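Local coordinates for protein type-2Ba cytolytic delta-endotoxin (Bacillus thuringiensis serovar israelensis, PDB 2RCI) that probably kills the larvae of dipteran insects by making pores in the epithelial cell membrane of the midgut, at residues Gln80-Glu83 with Ile84-Val88; Ala96-Trp99 with Asn100-Ser104. One frame throughout, in Å; residues are numbered along the deposited sequence. Where two conformers were deposited one is given.

Interaction 1 (Gln80-Glu83 with Ile84-Val88); sequences QIKE and IIRSV
The guanidinium of Arg86 and the carboxylate of Glu83 meet edge to edge, one helical turn apart, with their planes 16° from each other. Trp99 of helix 96-110 lies over one face of the guanidinium in a cation-pi contact. Arg86 grips Glu83 side-on with two nitrogens, one for each carboxylate oxygen. Arg86 NE donates to Glu83 OE1 at 3.0 Å, and this oxygen lies 22° out of the guanidinium plane. Arg86 NH2 donates to Glu83 OE2 at 3.1 Å, and this oxygen sits in the guanidinium plane. Both oxygens are met on their syn side. The Glu83 chain is bent at chi2 (-46°), and this bend brings the carboxylate to Arg86. The two bonds fix the rotation of the guanidinium.

Lys82 runs beside Arg86 and points the same way. Lys82 CE comes obliquely to Arg86 NH2 at 3.4 Å. Lys82 NZ is 3.8 Å from Arg86 NH2, so two like charges are close. The carboxylate of Glu83 probably eases this.

On another side of the helix, Ile81 and Ile85 cross obliquely. CG2 of Ile81 touches CD1 of Ile85 at 4.0 Å. Both residues are buried and pack on strand 150-162 and on helix 96-110. Ile84 turns to strands 57-64 and 66-69.

Four successive i to i+4 backbone bonds run from Ile84 N to Gln80 O through Ser87 N to Glu83 O. This is an amphipathic alpha-helix with an i to i+3 salt bridge on its exposed side. It belongs to a helix layer covering the beta-sheet in the alpha/beta fold of the Cyt toxins.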
ATOM      1  N   GLN A  80     -10.058  -4.184  -8.850  1.00 15.74           N
ATOM      2  CA  GLN A  80      -8.951  -5.035  -9.276  1.00 16.61           C
ATOM      3  C   GLN A  80      -7.833  -5.084  -8.243  1.00 15.91           C
ATOM      4  O   GLN A  80      -7.352  -6.171  -7.909  1.00 14.99           O
ATOM      5  CB  GLN A  80      -8.413  -4.627 -10.660  1.00 16.71           C
ATOM      6  CG  GLN A  80      -9.356  -5.073 -11.779  1.00 20.02           C
ATOM      7  CD  GLN A  80      -8.840  -4.777 -13.197  1.00 20.03           C
ATOM      8  OE1 GLN A  80      -9.634  -4.649 -14.133  1.00 27.55           O
ATOM      9  NE2 GLN A  80      -7.534  -4.680 -13.355  1.00 22.88           N
ATOM     10  N   ILE A  81      -7.455  -3.927  -7.708  1.00 15.15           N
ATOM     11  CA  ILE A  81      -6.331  -3.885  -6.737  1.00 15.55           C
ATOM     12  C   ILE A  81      -6.734  -4.544  -5.407  1.00 15.98           C
ATOM     13  O   ILE A  81      -5.926  -5.218  -4.790  1.00 15.69           O
ATOM     14  CB  ILE A  81      -5.795  -2.453  -6.590  1.00 15.65           C
ATOM     15  CG1 ILE A  81      -5.050  -2.095  -7.890  1.00 15.85           C
ATOM     16  CG2 ILE A  81      -4.905  -2.292  -5.348  1.00 15.79           C
ATOM     17  CD1 ILE A  81      -4.730  -0.630  -8.069  1.00 13.84           C
ATOM     18  N   LYS A  82      -8.004  -4.403  -5.006  1.00 15.61           N
ATOM     19  CA  LYS A  82      -8.500  -5.137  -3.831  1.00 16.46           C
ATOM     20  C   LYS A  82      -8.290  -6.646  -4.004  1.00 15.79           C
ATOM     21  O   LYS A  82      -7.852  -7.338  -3.089  1.00 15.53           O
ATOM     22  CB  LYS A  82      -9.990  -4.863  -3.599  1.00 16.00           C
ATOM     23  CG  LYS A  82     -10.573  -5.539  -2.335  1.00 17.11           C
ATOM     24  CD  LYS A  82     -12.092  -5.539  -2.339  1.00 17.67           C
ATOM     25  CE  LYS A  82     -12.635  -6.052  -0.956  1.00 22.19           C
ATOM     26  NZ  LYS A  82     -14.126  -6.170  -0.961  1.00 23.37           N
ATOM     27  N   GLU A  83      -8.593  -7.155  -5.190  1.00 15.26           N
ATOM     28  CA  GLU A  83      -8.430  -8.581  -5.438  1.00 16.95           C
ATOM     29  C   GLU A  83      -6.952  -8.974  -5.427  1.00 16.67           C
ATOM     30  O   GLU A  83      -6.599 -10.051  -4.944  1.00 17.04           O
ATOM     31  CB  GLU A  83      -9.115  -9.012  -6.744  1.00 17.35           C
ATOM     32  CG  GLU A  83     -10.671  -8.954  -6.655  1.00 21.45           C
ATOM     33  CD  GLU A  83     -11.242  -9.582  -5.364  1.00 27.36           C
ATOM     34  OE1 GLU A  83     -10.944 -10.761  -5.085  1.00 30.13           O
ATOM     35  OE2 GLU A  83     -11.966  -8.893  -4.618  1.00 27.78           O
ATOM     36  N   ILE A  84      -6.099  -8.085  -5.925  1.00 16.17           N
ATOM     37  CA  ILE A  84      -4.655  -8.376  -5.906  1.00 16.76           C
ATOM     38  C   ILE A  84      -4.166  -8.446  -4.443  1.00 16.67           C
ATOM     39  O   ILE A  84      -3.438  -9.377  -4.068  1.00 17.53           O
ATOM     40  CB  ILE A  84      -3.844  -7.351  -6.701  1.00 16.25           C
ATOM     41  CG1 ILE A  84      -4.168  -7.476  -8.186  1.00 17.03           C
ATOM     42  CG2 ILE A  84      -2.319  -7.581  -6.513  1.00 17.50           C
ATOM     43  CD1 ILE A  84      -3.649  -6.298  -9.029  1.00 16.32           C
ATOM     44  N   ILE A  85      -4.603  -7.485  -3.631  1.00 16.30           N
ATOM     45  CA  ILE A  85      -4.269  -7.480  -2.203  1.00 15.91           C
ATOM     46  C   ILE A  85      -4.759  -8.754  -1.507  1.00 17.22           C
ATOM     47  O   ILE A  85      -4.021  -9.357  -0.717  1.00 16.61           O
ATOM     48  CB  ILE A  85      -4.736  -6.187  -1.505  1.00 15.69           C
ATOM     49  CG1 ILE A  85      -3.941  -4.981  -2.078  1.00 13.88           C
ATOM     50  CG2 ILE A  85      -4.577  -6.316   0.039  1.00 14.61           C
ATOM     51  CD1 ILE A  85      -4.449  -3.639  -1.646  1.00 17.65           C
ATOM     52  N   ARG A  86      -5.998  -9.172  -1.792  1.00 17.62           N
ATOM     53  CA  ARG A  86      -6.494 -10.474  -1.315  1.00 19.39           C
ATOM     54  C   ARG A  86      -5.475 -11.617  -1.596  1.00 19.76           C
ATOM     55  O   ARG A  86      -5.132 -12.403  -0.695  1.00 19.00           O
ATOM     56  CB  ARG A  86      -7.862 -10.802  -1.919  1.00 19.11           C
ATOM     57  CG  ARG A  86      -8.588 -12.002  -1.218  1.00 20.79           C
ATOM     58  CD  ARG A  86      -9.952 -12.261  -1.826  1.00 22.48           C
ATOM     59  NE  ARG A  86     -10.734 -11.051  -2.094  1.00 27.82           N
ATOM     60  CZ  ARG A  86     -11.608 -10.505  -1.250  1.00 30.62           C
ATOM     61  NH1 ARG A  86     -11.821 -11.045  -0.050  1.00 30.40           N
ATOM     62  NH2 ARG A  86     -12.261  -9.405  -1.604  1.00 31.90           N
ATOM     63  N   SER A  87      -4.956 -11.656  -2.822  1.00 19.87           N
ATOM     64  CA  SER A  87      -3.962 -12.667  -3.206  1.00 21.23           C
ATOM     65  C   SER A  87      -2.646 -12.512  -2.441  1.00 20.48           C
ATOM     66  O   SER A  87      -2.107 -13.498  -1.913  1.00 20.46           O
ATOM     67  CB  SER A  87      -3.738 -12.662  -4.723  1.00 21.22           C
ATOM     68  OG  SER A  87      -2.803 -13.678  -5.086  1.00 27.46           O
ATOM     69  N   VAL A  88      -2.153 -11.283  -2.341  1.00 18.61           N
ATOM     70  CA  VAL A  88      -0.816 -11.033  -1.789  1.00 19.02           C
ATOM     71  C   VAL A  88      -0.775 -11.284  -0.276  1.00 18.22           C
ATOM     72  O   VAL A  88       0.271 -11.597   0.282  1.00 18.34           O
ATOM     73  CB  VAL A  88      -0.298  -9.620  -2.145  1.00 17.78           C
ATOM     74  CG1 VAL A  88       1.071  -9.380  -1.552  1.00 21.39           C
ATOM     75  CG2 VAL A  88      -0.177  -9.457  -3.675  1.00 20.72           C
TER

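Interaction 2 (Ala96-Trp99 with Asn100-Ser104); sequences ANFW and NSVVS
The backbone oxygen of Asn97 is held by two donors. Ser101 N donates to Asn97 O at 3.0 Å in the usual helical bond. A water also donates to Asn97 O, at 3.1 Å. The same water is 2.9 Å from Ser101 OG and hydrogen-bonded to it, so it bridges the serine hydroxyl to the carbonyl one turn back. Ser101 OG stands beside its own backbone N (chi1 -74°), which places it on the water's side of that carbonyl. The neighbouring i to i+4 bonds, such as Asn100 N to Ala96 O at 2.8 Å, continue the helix.

Val102 packs into the angle formed by two touching aromatic side chains. Its CG2 methyl lies over one face of Phe98, 3.7 Å from the ring centroid and 26° off the normal. This is a CH-pi contact, shifted toward the CZ rim. The Phe98 ring gets there because CG is anti to the backbone N (chi1 166°), which swings it along the helix to Val102. Val102 CG1 touches Trp99 CZ3 at 3.9 Å. Trp99 lies alongside Val102, and its CE3 is 3.9 Å from Val102 CB.

The two rings also meet each other. CE2 of Phe98 stands 3.8 Å above the centre of the indole of Trp99, while Trp99 NE1 lies at the edge of the Phe98 ring. That nitrogen is satisfied by Ile93 O, which helps to fix the indole.

The chemistry is divided. Dispersion and CH-pi contacts hold the buried side, while water takes up part of the hydrogen bonding on the more exposed side.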
ATOM      1  N   ALA A  96     -15.330  -7.808   7.357  1.00 15.72           N
ATOM      2  CA  ALA A  96     -15.802  -6.735   6.467  1.00 14.75           C
ATOM      3  C   ALA A  96     -15.147  -5.399   6.807  1.00 14.77           C
ATOM      4  O   ALA A  96     -14.819  -4.609   5.922  1.00 14.61           O
ATOM      5  CB  ALA A  96     -17.365  -6.621   6.551  1.00 14.51           C
ATOM      6  N   ASN A  97     -14.933  -5.140   8.096  1.00 14.60           N
ATOM      7  CA  ASN A  97     -14.328  -3.900   8.486  1.00 14.20           C
ATOM      8  C   ASN A  97     -12.845  -3.853   8.080  1.00 14.10           C
ATOM      9  O   ASN A  97     -12.371  -2.797   7.684  1.00 14.09           O
ATOM     10  CB  ASN A  97     -14.433  -3.691  10.002  1.00 14.27           C
ATOM     11  CG  ASN A  97     -15.873  -3.347  10.436  1.00 14.99           C
ATOM     12  OD1 ASN A  97     -16.337  -2.239  10.214  1.00 16.29           O
ATOM     13  ND2 ASN A  97     -16.547  -4.293  11.046  1.00 14.56           N
ATOM     14  N   PHE A  98     -12.133  -4.967   8.229  1.00 14.24           N
ATOM     15  CA  PHE A  98     -10.741  -4.981   7.743  1.00 14.69           C
ATOM     16  C   PHE A  98     -10.732  -4.624   6.255  1.00 14.95           C
ATOM     17  O   PHE A  98      -9.982  -3.736   5.801  1.00 14.66           O
ATOM     18  CB  PHE A  98     -10.058  -6.343   7.930  1.00 14.27           C
ATOM     19  CG  PHE A  98      -8.793  -6.455   7.139  1.00 14.46           C
ATOM     20  CD1 PHE A  98      -7.671  -5.731   7.524  1.00 17.78           C
ATOM     21  CD2 PHE A  98      -8.757  -7.222   5.959  1.00 16.26           C
ATOM     22  CE1 PHE A  98      -6.472  -5.781   6.758  1.00 15.63           C
ATOM     23  CE2 PHE A  98      -7.569  -7.297   5.200  1.00 18.41           C
ATOM     24  CZ  PHE A  98      -6.446  -6.562   5.583  1.00 15.46           C
ATOM     25  N   TRP A  99     -11.575  -5.312   5.491  1.00 14.65           N
ATOM     26  CA  TRP A  99     -11.624  -5.057   4.045  1.00 15.86           C
ATOM     27  C   TRP A  99     -12.089  -3.606   3.726  1.00 15.79           C
ATOM     28  O   TRP A  99     -11.661  -3.031   2.722  1.00 14.64           O
ATOM     29  CB  TRP A  99     -12.380  -6.154   3.310  1.00 16.61           C
ATOM     30  CG  TRP A  99     -11.529  -7.354   3.179  1.00 16.88           C
ATOM     31  CD1 TRP A  99     -11.616  -8.531   3.883  1.00 17.24           C
ATOM     32  CD2 TRP A  99     -10.397  -7.468   2.324  1.00 17.92           C
ATOM     33  NE1 TRP A  99     -10.601  -9.390   3.478  1.00 18.76           N
ATOM     34  CE2 TRP A  99      -9.832  -8.744   2.536  1.00 16.71           C
ATOM     35  CE3 TRP A  99      -9.799  -6.596   1.387  1.00 16.30           C
ATOM     36  CZ2 TRP A  99      -8.691  -9.187   1.843  1.00 17.23           C
ATOM     37  CZ3 TRP A  99      -8.649  -7.026   0.715  1.00 17.60           C
ATOM     38  CH2 TRP A  99      -8.114  -8.320   0.940  1.00 17.81           C
ATOM     39  N   ASN A 100     -12.942  -3.025   4.587  1.00 15.45           N
ATOM     40  CA  ASN A 100     -13.296  -1.608   4.499  1.00 17.46           C
ATOM     41  C   ASN A 100     -12.069  -0.684   4.622  1.00 17.22           C
ATOM     42  O   ASN A 100     -11.916   0.285   3.838  1.00 16.77           O
ATOM     43  CB  ASN A 100     -14.331  -1.242   5.571  1.00 18.93           C
ATOM     44  CG  ASN A 100     -15.335  -0.220   5.090  1.00 25.11           C
ATOM     45  OD1 ASN A 100     -15.517   0.817   5.717  1.00 34.26           O
ATOM     46  ND2 ASN A 100     -15.998  -0.510   3.980  1.00 27.57           N
ATOM     47  N   SER A 101     -11.226  -0.974   5.614  1.00 16.65           N
ATOM     48  CA  SER A 101      -9.948  -0.284   5.812  1.00 17.62           C
ATOM     49  C   SER A 101      -9.085  -0.373   4.570  1.00 17.01           C
ATOM     50  O   SER A 101      -8.517   0.640   4.106  1.00 17.90           O
ATOM     51  CB  SER A 101      -9.192  -0.859   7.025  1.00 18.09           C
ATOM     52  OG  SER A 101      -9.806  -0.417   8.222  1.00 23.55           O
ATOM     53  N   VAL A 102      -9.007  -1.570   4.004  1.00 16.17           N
ATOM     54  CA  VAL A 102      -8.190  -1.771   2.796  1.00 15.41           C
ATOM     55  C   VAL A 102      -8.741  -0.939   1.629  1.00 15.06           C
ATOM     56  O   VAL A 102      -8.000  -0.194   0.972  1.00 15.40           O
ATOM     57  CB  VAL A 102      -8.098  -3.267   2.385  1.00 15.19           C
ATOM     58  CG1 VAL A 102      -7.329  -3.391   1.073  1.00 15.63           C
ATOM     59  CG2 VAL A 102      -7.465  -4.136   3.482  1.00 13.66           C
ATOM     60  N   VAL A 103     -10.044  -1.050   1.378  1.00 13.87           N
ATOM     61  CA  VAL A 103     -10.648  -0.387   0.209  1.00 15.04           C
ATOM     62  C   VAL A 103     -10.595   1.133   0.334  1.00 14.99           C
ATOM     63  O   VAL A 103     -10.358   1.829  -0.661  1.00 15.24           O
ATOM     64  CB  VAL A 103     -12.070  -0.929  -0.091  1.00 15.13           C
ATOM     65  CG1 VAL A 103     -12.804  -0.057  -1.154  1.00 15.93           C
ATOM     66  CG2 VAL A 103     -11.950  -2.415  -0.598  1.00 14.89           C
ATOM     67  N   SER A 104     -10.804   1.655   1.554  1.00 15.06           N
ATOM     68  CA  SER A 104     -10.657   3.097   1.795  0.50 15.80           C
ATOM     69  C   SER A 104      -9.233   3.552   1.459  1.00 15.58           C
ATOM     70  O   SER A 104      -9.019   4.611   0.831  1.00 15.21           O
ATOM     71  CB  SER A 104     -10.983   3.444   3.255  0.50 15.76           C
ATOM     72  OG  SER A 104     -10.747   4.818   3.501  0.50 16.94           O
TER
HETATM   73  O   HOH W   1     -12.076  -0.699   9.985  1.00 26.61           O

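Interactions 1 and 2 lie on consecutive helices, 74-89 and 96-110, with centres about 12 Å apart. Both are partly buried, and they touch. The buried contact between them is Ile85 CD1 on Val102 CG1, at 4.0 Å. Nearer the surface, Trp99 CH2 packs 3.5 Å from Arg86 CA, and Lys82 CD meets Val103 CG2 at 3.6 Å. The helices thus form one layer. Interaction 1 joins that layer to the sheet through its isoleucines and carries paired charges outside. Interaction 2 is uncharged. Its aromatic side packs on helix 74-89, and Asn97 and Ser101 reach Tyr15 of strand 11-15. Charge pairing marks the first surface, a bridging water the second.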